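Tubulin/ftsz, gtpase (Methanosaeta thermophila, PDB 3ZID) binds GTP, acts as a GTPase of the tubulin/FtsZ superfamily and is probably involved in controlling archaeal cell shape. Local coordinates at residues A[4-12]-A[116-124]. Sequence-based numbering, arbitrary orientation.
Sequences VLMLGVGQC and TGSSFSPLM. With GDP (guanosine-5'-diphosphate), chain C.
V9, the last residue of strand 3-9, is the bump that fills a hollow on helix 117-131 floored by G117 and walled by F120, S121 and M124. A chi1 of -173° turns V9 CG1 away from the backbone N and down onto the helix, where it rests in the groove formed by F120 CB, 3.6 Å away, and G117 CA at 3.7 Å, while V9 CG2 meets M124 CE tip to tip. M124 bends at its thioether, and its SD lies 3.9 Å from L7 CD1. S121 OG sits 3.6 Å from V9 CB and donates a hydrogen bond to G117 O (2.8 Å), which also accepts S121 N. With an alanine in place of S121, G117 O would probably lose its hydroxyl donor, keeping the S121 N bond, and a gap would open beside V9. Glycines let the backbones close in: a side chain on G10 would strike G117 N and the GDP β-phosphate, one on G117 the carbonyl of V9. Q11 N, T116 N and G117 N hydrogen-bond to O2B, O3B and O1B of that phosphate where helices 10-30 and 117-131 start, after the glycine-rich phosphate-binding segments characteristic of tubulin/FtsZ GTPases. T116 CG2 covers one F120 face. The helix packs on the parallel sheet, S121 touching strand 105-111 and M124 strand 42-49, with helices 79-98 and 150-165 alongside.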
loop_
_atom_site.group_PDB
_atom_site.type_symbol
_atom_site.label_atom_id
_atom_site.label_comp_id
_atom_site.label_asym_id
_atom_site.label_seq_id
_atom_site.Cartn_x
_atom_site.Cartn_y
_atom_site.Cartn_z
ATOM N N VAL A 4 -6.165 13.662 -10.437
ATOM C CA VAL A 4 -5.550 12.650 -9.603
ATOM C C VAL A 4 -4.079 12.952 -9.417
ATOM O O VAL A 4 -3.363 13.238 -10.376
ATOM C CB VAL A 4 -5.701 11.237 -10.220
ATOM C CG1 VAL A 4 -5.148 10.156 -9.263
ATOM C CG2 VAL A 4 -7.160 10.964 -10.567
ATOM N N LEU A 5 -3.626 12.878 -8.178
ATOM C CA LEU A 5 -2.207 13.010 -7.896
ATOM C C LEU A 5 -1.710 11.682 -7.364
ATOM O O LEU A 5 -2.314 11.104 -6.453
ATOM C CB LEU A 5 -1.973 14.124 -6.864
ATOM C CG LEU A 5 -0.526 14.318 -6.391
ATOM C CD1 LEU A 5 0.375 14.715 -7.553
ATOM C CD2 LEU A 5 -0.447 15.370 -5.281
ATOM N N MET A 6 -0.623 11.172 -7.932
ATOM C CA MET A 6 0.011 9.972 -7.377
ATOM C C MET A 6 1.433 10.277 -6.943
ATOM O O MET A 6 2.218 10.807 -7.732
ATOM C CB MET A 6 -0.025 8.826 -8.366
ATOM C CG MET A 6 -1.455 8.542 -8.824
ATOM S SD MET A 6 -1.582 7.129 -9.911
ATOM C CE MET A 6 -1.476 5.779 -8.750
ATOM N N LEU A 7 1.727 9.985 -5.677
ATOM C CA LEU A 7 3.023 10.280 -5.052
ATOM C C LEU A 7 3.690 8.981 -4.643
ATOM O O LEU A 7 3.179 8.277 -3.769
ATOM C CB LEU A 7 2.803 11.108 -3.792
ATOM C CG LEU A 7 2.073 12.422 -4.015
ATOM C CD1 LEU A 7 1.821 13.138 -2.696
ATOM C CD2 LEU A 7 2.895 13.285 -4.949
ATOM N N GLY A 8 4.820 8.656 -5.262
ATOM C CA GLY A 8 5.532 7.439 -4.922
ATOM C C GLY A 8 6.723 7.813 -4.048
ATOM O O GLY A 8 7.663 8.424 -4.524
ATOM N N VAL A 9 6.678 7.440 -2.772
ATOM C CA VAL A 9 7.641 7.941 -1.779
ATOM C C VAL A 9 8.571 6.835 -1.305
ATOM O O VAL A 9 8.124 5.767 -0.876
ATOM C CB VAL A 9 6.887 8.532 -0.581
ATOM C CG1 VAL A 9 7.832 9.210 0.405
ATOM C CG2 VAL A 9 5.816 9.503 -1.087
ATOM N N GLY A 10 9.873 7.074 -1.402
ATOM C CA GLY A 10 10.837 6.042 -1.048
ATOM C C GLY A 10 11.037 5.096 -2.217
ATOM O O GLY A 10 10.348 5.206 -3.233
ATOM N N GLN A 11 11.970 4.163 -2.092
ATOM C CA GLN A 11 12.268 3.265 -3.210
ATOM C C GLN A 11 11.064 2.438 -3.701
ATOM O O GLN A 11 10.779 2.370 -4.909
ATOM C CB GLN A 11 13.415 2.322 -2.846
ATOM C CG GLN A 11 13.643 1.248 -3.895
ATOM C CD GLN A 11 15.035 0.695 -3.844
ATOM O OE1 GLN A 11 15.847 0.931 -4.742
ATOM N NE2 GLN A 11 15.324 -0.056 -2.792
ATOM N N CYS A 12 10.376 1.797 -2.759
ATOM C CA CYS A 12 9.223 0.975 -3.098
ATOM C C CYS A 12 8.141 1.838 -3.763
ATOM O O CYS A 12 7.665 1.513 -4.850
ATOM C CB CYS A 12 8.693 0.269 -1.856
ATOM S SG CYS A 12 7.150 -0.612 -2.100
ATOM N N THR A 116 12.582 6.254 4.468
ATOM C CA THR A 116 12.097 7.443 3.781
ATOM C C THR A 116 10.591 7.416 3.574
ATOM O O THR A 116 9.860 8.290 4.074
ATOM C CB THR A 116 12.821 7.687 2.436
ATOM O OG1 THR A 116 14.195 8.005 2.676
ATOM C CG2 THR A 116 12.170 8.833 1.680
ATOM N N GLY A 117 10.125 6.427 2.820
ATOM C CA GLY A 117 8.711 6.337 2.534
ATOM C C GLY A 117 7.856 6.321 3.785
ATOM O O GLY A 117 6.918 7.105 3.933
ATOM N N SER A 118 8.217 5.444 4.712
ATOM C CA SER A 118 7.393 5.194 5.880
ATOM C C SER A 118 7.284 6.378 6.817
ATOM O O SER A 118 6.316 6.462 7.558
ATOM C CB SER A 118 7.918 3.987 6.651
ATOM O OG SER A 118 9.087 4.323 7.369
ATOM N N SER A 119 8.262 7.287 6.782
ATOM C CA SER A 119 8.246 8.462 7.663
ATOM C C SER A 119 7.679 9.699 6.984
ATOM O O SER A 119 6.883 10.429 7.572
ATOM C CB SER A 119 9.641 8.762 8.230
ATOM O OG SER A 119 10.591 8.990 7.206
ATOM N N PHE A 120 8.094 9.933 5.745
ATOM C CA PHE A 120 7.577 11.048 4.954
ATOM C C PHE A 120 6.068 10.948 4.782
ATOM O O PHE A 120 5.357 11.942 4.842
ATOM C CB PHE A 120 8.168 11.017 3.542
ATOM C CG PHE A 120 9.509 11.679 3.401
ATOM C CD1 PHE A 120 10.504 11.521 4.366
ATOM C CD2 PHE A 120 9.786 12.432 2.263
ATOM C CE1 PHE A 120 11.747 12.134 4.205
ATOM C CE2 PHE A 120 11.013 13.047 2.084
ATOM C CZ PHE A 120 12.006 12.899 3.064
ATOM N N SER A 121 5.588 9.746 4.501
ATOM C CA SER A 121 4.228 9.593 3.996
ATOM C C SER A 121 3.138 10.031 4.973
ATOM O O SER A 121 2.253 10.793 4.599
ATOM C CB SER A 121 3.990 8.185 3.434
ATOM O OG SER A 121 4.840 7.954 2.315
ATOM N N PRO A 122 3.200 9.565 6.230
ATOM C CA PRO A 122 2.196 10.069 7.171
ATOM C C PRO A 122 2.318 11.565 7.381
ATOM O O PRO A 122 1.286 12.219 7.551
ATOM C CB PRO A 122 2.514 9.322 8.464
ATOM C CG PRO A 122 3.211 8.070 8.002
ATOM C CD PRO A 122 4.002 8.471 6.810
ATOM N N LEU A 123 3.545 12.092 7.368
ATOM C CA LEU A 123 3.758 13.530 7.542
ATOM C C LEU A 123 3.185 14.306 6.384
ATOM O O LEU A 123 2.535 15.344 6.569
ATOM C CB LEU A 123 5.252 13.867 7.683
ATOM C CG LEU A 123 5.923 13.254 8.911
ATOM C CD1 LEU A 123 7.404 13.653 9.124
ATOM C CD2 LEU A 123 5.110 13.669 10.051
ATOM N N MET A 124 3.426 13.785 5.184
ATOM C CA MET A 124 2.972 14.418 3.952
ATOM C C MET A 124 1.450 14.385 3.856
ATOM O O MET A 124 0.823 15.323 3.374
ATOM C CB MET A 124 3.596 13.709 2.748
ATOM C CG MET A 124 3.659 14.564 1.480
ATOM S SD MET A 124 4.510 13.707 0.138
ATOM C CE MET A 124 5.843 12.951 1.044
HETATM P PB GDP C . 12.905 3.629 1.746
HETATM O O1B GDP C . 11.496 4.156 1.952
HETATM O O2B GDP C . 13.419 4.048 0.382
HETATM O O3B GDP C . 13.790 4.193 2.843
HETATM O O3A GDP C . 12.912 2.033 1.911
HETATM P PA GDP C . 12.121 1.046 0.924
HETATM O O1A GDP C . 13.068 0.294 0.055
HETATM O O2A GDP C . 11.029 1.729 0.129
HETATM O "O5'" GDP C . 11.428 0.111 2.008
HETATM C "C5'" GDP C . 11.860 -1.235 2.133
HETATM C "C4'" GDP C . 10.620 -2.117 2.154
HETATM O "O4'" GDP C . 9.977 -2.004 0.884
HETATM C "C3'" GDP C . 11.042 -3.552 2.314
HETATM O "O3'" GDP C . 9.946 -4.231 2.924
HETATM C "C2'" GDP C . 11.213 -3.999 0.888
HETATM O "O2'" GDP C . 10.997 -5.402 0.795
HETATM C "C1'" GDP C . 10.101 -3.246 0.185
HETATM N N9 GDP C . 10.376 -2.879 -1.204
HETATM C C8 GDP C . 11.448 -2.213 -1.680
HETATM N N7 GDP C . 11.318 -1.999 -3.011
HETATM C C5 GDP C . 10.139 -2.540 -3.385
HETATM C C6 GDP C . 9.376 -2.653 -4.630
HETATM O O6 GDP C . 9.839 -2.210 -5.689
HETATM N N1 GDP C . 8.194 -3.265 -4.587
HETATM C C2 GDP C . 7.682 -3.770 -3.457
HETATM N N2 GDP C . 6.480 -4.381 -3.518
HETATM N N3 GDP C . 8.313 -3.709 -2.259
HETATM C C4 GDP C . 9.518 -3.102 -2.183
#